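N-acetyl-beta-D glucosaminidase (Rhizomucor miehei CAU432, PDB 4ZM6) probably hydrolyses terminal beta-linked N-acetylglucosamine as a family 3 glycoside hydrolase, and carries a GCN5-related glucosamine N-acetyltransferase region that binds acetyl-CoA. Local coordinates at residues 366-369 and 370-373; 745-748 and 749-752; 233-236 and 237-240; 42-45 and 46-50. One frame throughout, in Å; residues are numbered along the deposited sequence.

Interaction 1: 366-369 and 370-373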
loop_
_atom_site.group_PDB
_atom_site.type_symbol
_atom_site.label_atom_id
_atom_site.label_comp_id
_atom_site.label_asym_id
_atom_site.label_seq_id
_atom_site.Cartn_x
_atom_site.Cartn_y
_atom_site.Cartn_z
ATOM N N GLU A 366 -10.658 -28.200 -15.950
ATOM C CA GLU A 366 -10.659 -26.813 -16.414
ATOM C C GLU A 366 -9.482 -26.013 -15.868
ATOM O O GLU A 366 -8.846 -25.262 -16.610
ATOM C CB GLU A 366 -11.975 -26.121 -16.039
ATOM C CG GLU A 366 -13.151 -26.534 -16.915
ATOM C CD GLU A 366 -14.509 -26.105 -16.366
ATOM O OE1 GLU A 366 -14.601 -25.662 -15.196
ATOM O OE2 GLU A 366 -15.497 -26.222 -17.122
ATOM N N LEU A 367 -9.190 -26.173 -14.581
ATOM C CA LEU A 367 -8.103 -25.423 -13.964
ATOM C C LEU A 367 -6.746 -25.904 -14.431
ATOM O O LEU A 367 -5.918 -25.091 -14.843
ATOM C CB LEU A 367 -8.168 -25.485 -12.435
ATOM C CG LEU A 367 -9.316 -24.721 -11.766
ATOM C CD1 LEU A 367 -9.120 -24.717 -10.253
ATOM C CD2 LEU A 367 -9.436 -23.297 -12.299
ATOM N N TYR A 368 -6.519 -27.215 -14.386
ATOM C CA TYR A 368 -5.190 -27.764 -14.677
ATOM C C TYR A 368 -4.691 -27.448 -16.085
ATOM O O TYR A 368 -3.488 -27.390 -16.297
ATOM C CB TYR A 368 -5.124 -29.270 -14.397
ATOM C CG TYR A 368 -4.863 -29.604 -12.941
ATOM C CD1 TYR A 368 -3.610 -29.387 -12.370
ATOM C CD2 TYR A 368 -5.862 -30.138 -12.131
ATOM C CE1 TYR A 368 -3.364 -29.692 -11.039
ATOM C CE2 TYR A 368 -5.622 -30.445 -10.800
ATOM C CZ TYR A 368 -4.373 -30.220 -10.260
ATOM O OH TYR A 368 -4.130 -30.526 -8.939
ATOM N N ASP A 369 -5.598 -27.218 -17.035
ATOM C CA ASP A 369 -5.209 -26.764 -18.382
ATOM C C ASP A 369 -4.567 -25.373 -18.386
ATOM O O ASP A 369 -3.939 -24.973 -19.375
ATOM C CB ASP A 369 -6.421 -26.738 -19.319
ATOM C CG ASP A 369 -6.897 -28.122 -19.712
ATOM O OD1 ASP A 369 -6.226 -29.122 -19.378
ATOM O OD2 ASP A 369 -7.950 -28.213 -20.372
ATOM N N ARG A 370 -4.747 -24.633 -17.295
ATOM C CA ARG A 370 -4.198 -23.288 -17.148
ATOM C C ARG A 370 -2.995 -23.249 -16.186
ATOM O O ARG A 370 -2.543 -22.163 -15.815
ATOM C CB ARG A 370 -5.296 -22.344 -16.627
ATOM C CG ARG A 370 -6.611 -22.382 -17.405
ATOM C CD ARG A 370 -7.750 -21.700 -16.649
ATOM N NE ARG A 370 -7.483 -20.289 -16.339
ATOM C CZ ARG A 370 -8.139 -19.566 -15.427
ATOM N NH1 ARG A 370 -9.108 -20.107 -14.690
ATOM N NH2 ARG A 370 -7.807 -18.291 -15.234
ATOM N N VAL A 371 -2.490 -24.418 -15.782
ATOM C CA VAL A 371 -1.440 -24.507 -14.750
ATOM C C VAL A 371 -0.002 -24.618 -15.284
ATOM O O VAL A 371 0.813 -23.737 -15.020
ATOM C CB VAL A 371 -1.728 -25.651 -13.750
ATOM C CG1 VAL A 371 -0.505 -25.977 -12.903
ATOM C CG2 VAL A 371 -2.904 -25.284 -12.853
ATOM N N PRO A 372 0.329 -25.692 -16.019
ATOM C CA PRO A 372 1.746 -25.831 -16.347
ATOM C C PRO A 372 2.289 -24.710 -17.230
ATOM O O PRO A 372 1.553 -24.128 -18.030
ATOM C CB PRO A 372 1.813 -27.177 -17.075
ATOM C CG PRO A 372 0.458 -27.360 -17.646
ATOM C CD PRO A 372 -0.489 -26.731 -16.668
ATOM N N THR A 373 3.578 -24.427 -17.058
ATOM C CA THR A 373 4.265 -23.352 -17.752
ATOM C C THR A 373 5.380 -23.926 -18.627
ATOM O O THR A 373 6.141 -24.783 -18.184
ATOM C CB THR A 373 4.907 -22.371 -16.748
ATOM O OG1 THR A 373 3.978 -22.058 -15.702
ATOM C CG2 THR A 373 5.342 -21.096 -17.443
#
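Tyr368 and Val371 mark the two ends of a type I beta turn in which the chain leaves helix 357-368, and two successive backbone bonds record the change: Arg370 N to Leu367 O (2.8 Å), then Val371 N to the Tyr368 O behind it (3.2 Å). Pro372, which has no N-H to continue the series, instead lays its CD beside Tyr368 O. Of the side chains, Arg370 turns back over the helix end. With CG anti to its own carbonyl carbon (chi1 -51°), its CD passes 3.7 Å from Glu366 O, and a bend at chi3 leads the guanidinium across Leu367, where NH1 lies 4.0 Å from CD2. Val371 points the same way as Tyr368, its CG2 alongside ring atom CD1 at 4.2 Å. The polar ends look outward from the turn: Tyr368 OH bonds Glu500, and Asp369 forms a salt bridge with Arg511. Glu366 reaches toward Lys676, a residue of the acetyl-CoA binding site, in a long, weak ion pair, and Arg370 lies near Arg520, which also binds acetyl-CoA. Leu367 packs on helix 108-125 and Val371 on helix 99-105, while Tyr368 and Pro372 meet helix 503-513, so the turn joins helix 357-368 to strand 373-377 between these helices.

Interaction 2: 745-748 and 749-752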
loop_
_atom_site.group_PDB
_atom_site.type_symbol
_atom_site.label_atom_id
_atom_site.label_comp_id
_atom_site.label_asym_id
_atom_site.label_seq_id
_atom_site.Cartn_x
_atom_site.Cartn_y
_atom_site.Cartn_z
ATOM N N LEU A 745 -30.164 16.331 -2.985
ATOM C CA LEU A 745 -30.100 17.136 -4.210
ATOM C C LEU A 745 -31.235 18.167 -4.367
ATOM O O LEU A 745 -31.195 18.994 -5.284
ATOM C CB LEU A 745 -30.118 16.225 -5.438
ATOM C CG LEU A 745 -28.971 15.230 -5.636
ATOM C CD1 LEU A 745 -29.167 14.499 -6.954
ATOM C CD2 LEU A 745 -27.611 15.910 -5.615
ATOM N N GLY A 746 -32.248 18.108 -3.503
ATOM C CA GLY A 746 -33.384 19.030 -3.567
ATOM C C GLY A 746 -34.420 18.701 -4.628
ATOM O O GLY A 746 -35.164 19.576 -5.061
ATOM N N ASP A 747 -34.495 17.440 -5.038
ATOM C CA ASP A 747 -35.478 17.018 -6.035
ATOM C C ASP A 747 -36.796 16.633 -5.372
ATOM O O ASP A 747 -37.269 15.495 -5.498
ATOM C CB ASP A 747 -34.934 15.870 -6.897
ATOM C CG ASP A 747 -34.347 16.350 -8.197
ATOM O OD1 ASP A 747 -34.609 17.510 -8.571
ATOM O OD2 ASP A 747 -33.633 15.563 -8.859
ATOM N N TYR A 748 -37.395 17.609 -4.689
ATOM C CA TYR A 748 -38.670 17.411 -4.012
ATOM C C TYR A 748 -39.829 17.279 -4.997
ATOM O O TYR A 748 -40.840 16.646 -4.677
ATOM C CB TYR A 748 -38.950 18.560 -3.048
ATOM C CG TYR A 748 -38.167 18.493 -1.762
ATOM C CD1 TYR A 748 -38.651 17.775 -0.677
ATOM C CD2 TYR A 748 -36.953 19.161 -1.619
ATOM C CE1 TYR A 748 -37.947 17.714 0.510
ATOM C CE2 TYR A 748 -36.242 19.108 -0.431
ATOM C CZ TYR A 748 -36.745 18.382 0.628
ATOM O OH TYR A 748 -36.058 18.320 1.820
ATOM N N GLN A 749 -39.687 17.861 -6.188
ATOM C CA GLN A 749 -40.762 17.805 -7.178
ATOM C C GLN A 749 -40.949 16.409 -7.761
ATOM O O GLN A 749 -41.967 16.133 -8.387
ATOM C CB GLN A 749 -40.570 18.857 -8.288
ATOM C CG GLN A 749 -39.713 18.455 -9.486
ATOM C CD GLN A 749 -38.247 18.334 -9.150
ATOM O OE1 GLN A 749 -37.876 18.269 -7.981
ATOM N NE2 GLN A 749 -37.401 18.300 -10.175
ATOM N N ASP A 750 -39.967 15.536 -7.554
ATOM C CA ASP A 750 -40.041 14.153 -8.009
ATOM C C ASP A 750 -40.585 13.196 -6.937
ATOM O O ASP A 750 -40.928 12.054 -7.241
ATOM C CB ASP A 750 -38.655 13.688 -8.473
ATOM C CG ASP A 750 -38.241 14.302 -9.810
ATOM O OD1 ASP A 750 -39.127 14.784 -10.551
ATOM O OD2 ASP A 750 -37.023 14.298 -10.122
ATOM N N LEU A 751 -40.673 13.647 -5.692
ATOM C CA LEU A 751 -41.136 12.788 -4.611
ATOM C C LEU A 751 -42.634 12.968 -4.426
ATOM O O LEU A 751 -43.086 13.918 -3.784
ATOM C CB LEU A 751 -40.384 13.093 -3.315
ATOM C CG LEU A 751 -38.864 13.210 -3.459
ATOM C CD1 LEU A 751 -38.220 13.381 -2.093
ATOM C CD2 LEU A 751 -38.279 12.011 -4.187
ATOM N N ILE A 752 -43.393 12.050 -5.015
ATOM C CA ILE A 752 -44.847 12.070 -4.960
ATOM C C ILE A 752 -45.337 11.132 -3.871
ATOM O O ILE A 752 -44.806 10.043 -3.692
ATOM C CB ILE A 752 -45.457 11.616 -6.299
ATOM C CG1 ILE A 752 -44.899 12.454 -7.450
ATOM C CG2 ILE A 752 -46.979 11.702 -6.261
ATOM C CD1 ILE A 752 -45.053 13.951 -7.255
HETATM O O HOH W 1 -37.419 20.598 -6.472
#
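Asp747 and Gln749 illustrate how a side chain can fold back on the turn that carries it. Gln749 has CG in the crowded position between its backbone N and carbonyl carbon (chi1 87°), and a second bend at chi2 brings the amide across Asp747. There NE2 gives a weak hydrogen bond to Asp747 OD1 (3.3 Å), with the amide and carboxylate planes 66° apart. A water completes the loop, donating to Gly746 O and to Gln749 OE1, each at 2.8 Å. Asp750 lies beside Asp747 and points the same way, its OD2 3.8 Å from Asp747 OD2. Arg779, whose NH1 makes salt bridges to both oxygens, probably offsets this approach of like charges; Ser775 also bonds Asp750 OD2, and Arg826 pairs with Asp750 OD1. In the backbone, Asp750 N to Asp747 O is a weak 3.4 Å bond, followed by Leu751 N to Tyr748 O at 3.2 Å, and Leu751 CG rests 3.5 Å from Asp747 O. Gly746 closes helix 736-745 in a Schellman motif and Asp747 centres an inverse gamma turn; the chain then enters strand 751-756, which pairs antiparallel with strands 711-715 and 763-771, and Leu751 packs back on Val743 of the helix.

Interaction 3: 233-236 and 237-240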
loop_
_atom_site.group_PDB
_atom_site.type_symbol
_atom_site.label_atom_id
_atom_site.label_comp_id
_atom_site.label_asym_id
_atom_site.label_seq_id
_atom_site.Cartn_x
_atom_site.Cartn_y
_atom_site.Cartn_z
ATOM N N MET A 233 10.846 -22.696 14.104
ATOM C CA MET A 233 12.059 -22.098 13.548
ATOM C C MET A 233 12.749 -21.188 14.562
ATOM O O MET A 233 12.095 -20.541 15.383
ATOM C CB MET A 233 11.754 -21.343 12.245
ATOM C CG MET A 233 10.413 -20.621 12.210
ATOM S SD MET A 233 9.728 -20.545 10.542
ATOM C CE MET A 233 7.991 -20.798 10.893
ATOM N N LEU A 234 14.079 -21.167 14.503
ATOM C CA LEU A 234 14.896 -20.412 15.444
ATOM C C LEU A 234 15.116 -19.009 14.890
ATOM O O LEU A 234 15.584 -18.844 13.758
ATOM C CB LEU A 234 16.238 -21.128 15.663
ATOM C CG LEU A 234 17.017 -20.900 16.968
ATOM C CD1 LEU A 234 17.465 -19.456 17.112
ATOM C CD2 LEU A 234 16.212 -21.335 18.183
ATOM N N LEU A 235 14.771 -18.006 15.695
ATOM C CA LEU A 235 14.916 -16.600 15.317
ATOM C C LEU A 235 15.816 -15.889 16.328
ATOM O O LEU A 235 15.328 -15.339 17.320
ATOM C CB LEU A 235 13.538 -15.938 15.242
ATOM C CG LEU A 235 12.699 -16.401 14.043
ATOM C CD1 LEU A 235 11.302 -16.831 14.463
ATOM C CD2 LEU A 235 12.637 -15.327 12.962
ATOM N N PRO A 236 17.140 -15.910 16.084
ATOM C CA PRO A 236 18.128 -15.378 17.029
ATOM C C PRO A 236 17.886 -13.937 17.479
ATOM O O PRO A 236 18.149 -13.618 18.638
ATOM C CB PRO A 236 19.444 -15.484 16.253
ATOM C CG PRO A 236 19.234 -16.628 15.330
ATOM C CD PRO A 236 17.796 -16.520 14.911
ATOM N N HIS A 237 17.387 -13.084 16.584
ATOM C CA HIS A 237 17.082 -11.691 16.935
ATOM C C HIS A 237 15.872 -11.540 17.870
ATOM O O HIS A 237 15.625 -10.449 18.373
ATOM C CB HIS A 237 16.851 -10.847 15.679
ATOM C CG HIS A 237 18.086 -10.610 14.864
ATOM N ND1 HIS A 237 18.365 -11.315 13.710
ATOM C CD2 HIS A 237 19.103 -9.732 15.024
ATOM C CE1 HIS A 237 19.505 -10.884 13.199
ATOM N NE2 HIS A 237 19.973 -9.924 13.976
ATOM N N PHE A 238 15.120 -12.621 18.083
ATOM C CA PHE A 238 13.968 -12.619 18.996
ATOM C C PHE A 238 14.214 -13.528 20.198
ATOM O O PHE A 238 14.075 -13.104 21.344
ATOM C CB PHE A 238 12.705 -13.087 18.262
ATOM C CG PHE A 238 12.268 -12.174 17.151
ATOM C CD1 PHE A 238 12.928 -12.181 15.927
ATOM C CD2 PHE A 238 11.190 -11.317 17.323
ATOM C CE1 PHE A 238 12.529 -11.346 14.902
ATOM C CE2 PHE A 238 10.785 -10.479 16.300
ATOM C CZ PHE A 238 11.456 -10.493 15.087
ATOM N N ASN A 239 14.548 -14.786 19.923
ATOM C CA ASN A 239 14.884 -15.756 20.961
ATOM C C ASN A 239 15.833 -16.814 20.407
ATOM O O ASN A 239 15.447 -17.624 19.555
ATOM C CB ASN A 239 13.618 -16.417 21.511
ATOM C CG ASN A 239 13.905 -17.379 22.650
ATOM O OD1 ASN A 239 14.890 -18.121 22.628
ATOM N ND2 ASN A 239 13.035 -17.378 23.650
ATOM N N LYS A 240 17.069 -16.798 20.905
ATOM C CA LYS A 240 18.123 -17.699 20.430
ATOM C C LYS A 240 18.215 -18.996 21.243
ATOM O O LYS A 240 18.978 -19.893 20.890
ATOM C CB LYS A 240 19.476 -16.974 20.424
ATOM C CG LYS A 240 20.090 -16.748 21.801
ATOM C CD LYS A 240 21.036 -15.557 21.815
ATOM C CE LYS A 240 20.280 -14.239 21.906
ATOM N NZ LYS A 240 21.202 -13.086 22.097
#
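In the loop between strand 227-230 and helix 251-258 of the glycoside hydrolase family 3 N-terminal domain, Leu235 and Asn239 meet across a tight reversal of the chain. Its pivot is a single carbonyl. Leu235 O receives both Phe238 N and Asn239 N, each at 2.8 Å, but the two donors arrive differently: Asn239 N comes nearly along the C=O axis (163° at the oxygen), whereas Phe238 N stands 43° out of the carbonyl plane. Pro236 and His237, both with helical backbone angles, make the bend between acceptor and donors. Leu235 CB touches the Phe238 ring at CD1 (3.9 Å), and both residues continue onto Leu205 of helix 202-207. Leu234, its CG anti to the backbone N (chi1 -155°), brings a branch against the returning chain, where CD1 lies 3.7 Å from Asn239 O and 3.8 Å from Lys240 CA. Lys240 passes alongside Pro236, its CE 4.0 Å from Pro236 O, before its end leads away. The Asn239 amide serves the next part of the loop: OD1 accepts from Asp241 N and Val242 N, and ND2 donates to Glu249. A five-residue alpha turn, closed by the Leu235 to Asn239 bond, is thus followed directly by an Asx turn at Asn239, within a strand-to-helix connection of a domain of the TIM-barrel clan.

Interaction 4: 42-45 and 46-50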
loop_
_atom_site.group_PDB
_atom_site.type_symbol
_atom_site.label_atom_id
_atom_site.label_comp_id
_atom_site.label_asym_id
_atom_site.label_seq_id
_atom_site.Cartn_x
_atom_site.Cartn_y
_atom_site.Cartn_z
ATOM N N ILE A 42 -9.295 -33.401 17.103
ATOM C CA ILE A 42 -8.604 -34.551 16.525
ATOM C C ILE A 42 -7.915 -34.102 15.245
ATOM O O ILE A 42 -8.357 -33.144 14.608
ATOM C CB ILE A 42 -9.596 -35.686 16.174
ATOM C CG1 ILE A 42 -10.428 -36.090 17.401
ATOM C CG2 ILE A 42 -8.871 -36.898 15.593
ATOM C CD1 ILE A 42 -9.622 -36.654 18.555
ATOM N N ILE A 43 -6.838 -34.792 14.873
ATOM C CA ILE A 43 -6.181 -34.586 13.577
ATOM C C ILE A 43 -6.031 -35.928 12.858
ATOM O O ILE A 43 -5.756 -36.949 13.486
ATOM C CB ILE A 43 -4.809 -33.873 13.715
ATOM C CG1 ILE A 43 -4.094 -33.808 12.354
ATOM C CG2 ILE A 43 -3.930 -34.554 14.755
ATOM C CD1 ILE A 43 -2.925 -32.845 12.304
ATOM N N LEU A 44 -6.219 -35.910 11.542
ATOM C CA LEU A 44 -6.195 -37.121 10.727
ATOM C C LEU A 44 -5.155 -37.037 9.608
ATOM O O LEU A 44 -4.790 -35.946 9.158
ATOM C CB LEU A 44 -7.575 -37.361 10.114
ATOM C CG LEU A 44 -8.777 -37.381 11.065
ATOM C CD1 LEU A 44 -10.056 -37.603 10.273
ATOM C CD2 LEU A 44 -8.617 -38.452 12.130
ATOM N N PHE A 45 -4.683 -38.202 9.168
ATOM C CA PHE A 45 -3.720 -38.303 8.071
ATOM C C PHE A 45 -4.185 -39.388 7.101
ATOM O O PHE A 45 -5.205 -40.029 7.345
ATOM C CB PHE A 45 -2.337 -38.650 8.620
ATOM C CG PHE A 45 -1.753 -37.596 9.517
ATOM C CD1 PHE A 45 -2.143 -37.500 10.850
ATOM C CD2 PHE A 45 -0.799 -36.707 9.034
ATOM C CE1 PHE A 45 -1.605 -36.530 11.677
ATOM C CE2 PHE A 45 -0.254 -35.736 9.858
ATOM C CZ PHE A 45 -0.657 -35.647 11.180
ATOM N N SER A 46 -3.441 -39.606 6.016
ATOM C CA SER A 46 -3.783 -40.658 5.041
ATOM C C SER A 46 -3.914 -42.051 5.680
ATOM O O SER A 46 -4.693 -42.878 5.204
ATOM C CB SER A 46 -2.764 -40.704 3.905
ATOM O OG SER A 46 -2.496 -39.403 3.418
ATOM N N ARG A 47 -3.147 -42.299 6.744
ATOM C CA ARG A 47 -3.292 -43.507 7.559
ATOM C C ARG A 47 -4.754 -43.744 7.938
ATOM O O ARG A 47 -5.253 -44.868 7.852
ATOM C CB ARG A 47 -2.468 -43.376 8.846
ATOM C CG ARG A 47 -1.213 -42.533 8.701
ATOM C CD ARG A 47 -1.042 -41.605 9.893
ATOM N NE ARG A 47 -0.375 -42.238 11.022
ATOM C CZ ARG A 47 -0.441 -41.783 12.267
ATOM N NH1 ARG A 47 -1.153 -40.698 12.542
ATOM N NH2 ARG A 47 0.199 -42.417 13.238
ATOM N N ASN A 48 -5.433 -42.672 8.343
ATOM C CA ASN A 48 -6.823 -42.746 8.804
ATOM C C ASN A 48 -7.867 -42.643 7.687
ATOM O O ASN A 48 -8.987 -43.136 7.837
ATOM C CB ASN A 48 -7.076 -41.669 9.867
ATOM C CG ASN A 48 -5.975 -41.606 10.918
ATOM O OD1 ASN A 48 -5.548 -40.523 11.320
ATOM N ND2 ASN A 48 -5.497 -42.769 11.353
ATOM N N ILE A 49 -7.509 -42.003 6.574
ATOM C CA ILE A 49 -8.424 -41.878 5.436
ATOM C C ILE A 49 -8.448 -43.197 4.666
ATOM O O ILE A 49 -7.617 -43.433 3.785
ATOM C CB ILE A 49 -8.065 -40.674 4.515
ATOM C CG1 ILE A 49 -8.619 -39.367 5.098
ATOM C CG2 ILE A 49 -8.655 -40.828 3.111
ATOM C CD1 ILE A 49 -8.112 -39.004 6.477
ATOM N N ALA A 50 -9.402 -44.058 5.024
ATOM C CA ALA A 50 -9.626 -45.295 4.288
ATOM C C ALA A 50 -10.269 -44.940 2.962
ATOM O O ALA A 50 -9.645 -45.060 1.907
ATOM C CB ALA A 50 -10.510 -46.253 5.075
#
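Leu44 and Phe45 lie where strand 41-44 of the parallel sheet in the family 3 hydrolase domain gives way to a loop, and this loop, 46-50, which leads on to helix 52-68, bends back onto them as a beta-alpha connection. Its inner side is closely knit. Phe45 O takes two backbone donors, Asn48 N at 2.8 Å and Ile49 N at 3.1 Å; the first stands 50° out of the carbonyl plane, the second lies within it. In return the Asn48 side chain reaches the strand, its OD1 accepting from Phe45 N at 3.3 Å with the N-H pointing almost straight at it (159°). This carboxamide oxygen also lies 3.5 Å from Leu44 CA. Beside it Ile49 completes the apolar part: with CG1 anti to its carbonyl carbon (chi1 -81°), CD1 comes to 4.0 Å from Leu44 CB. The outer side is looser. Ser46 is exposed to solvent, and Arg47 was modelled in two conformations, which makes its approach to Phe45 doubtful in detail. The Phe45 ring itself turns from the loop to meet the ring of His300. What unites strand end and loop with a neighbouring segment is the other atom of one amide: Asn48 ND2 donates to both Phe21 O and Gly23 O.

How the interactions relate
From the N terminus the four contacts follow in series, 4, 3, 1 and 2, and none nests in or crosses another; each closes a turn between immediately adjoining segments. Interactions 4 and 3 both serve strand-to-helix connections of the glycoside hydrolase domain, their centres about 33 Å apart. Interaction 1 comes next, taking the chain from a helix into the six-stranded mixed sheet and approaching the acetyl-CoA site; its nearest atoms are about 15 Å from those of interaction 4. Interaction 2, in the C-terminal N-acetyltransferase-like region, also joins helix to strand, yet its centre lies about 55 Å from that of interaction 1 and 67 Å from that of interaction 3.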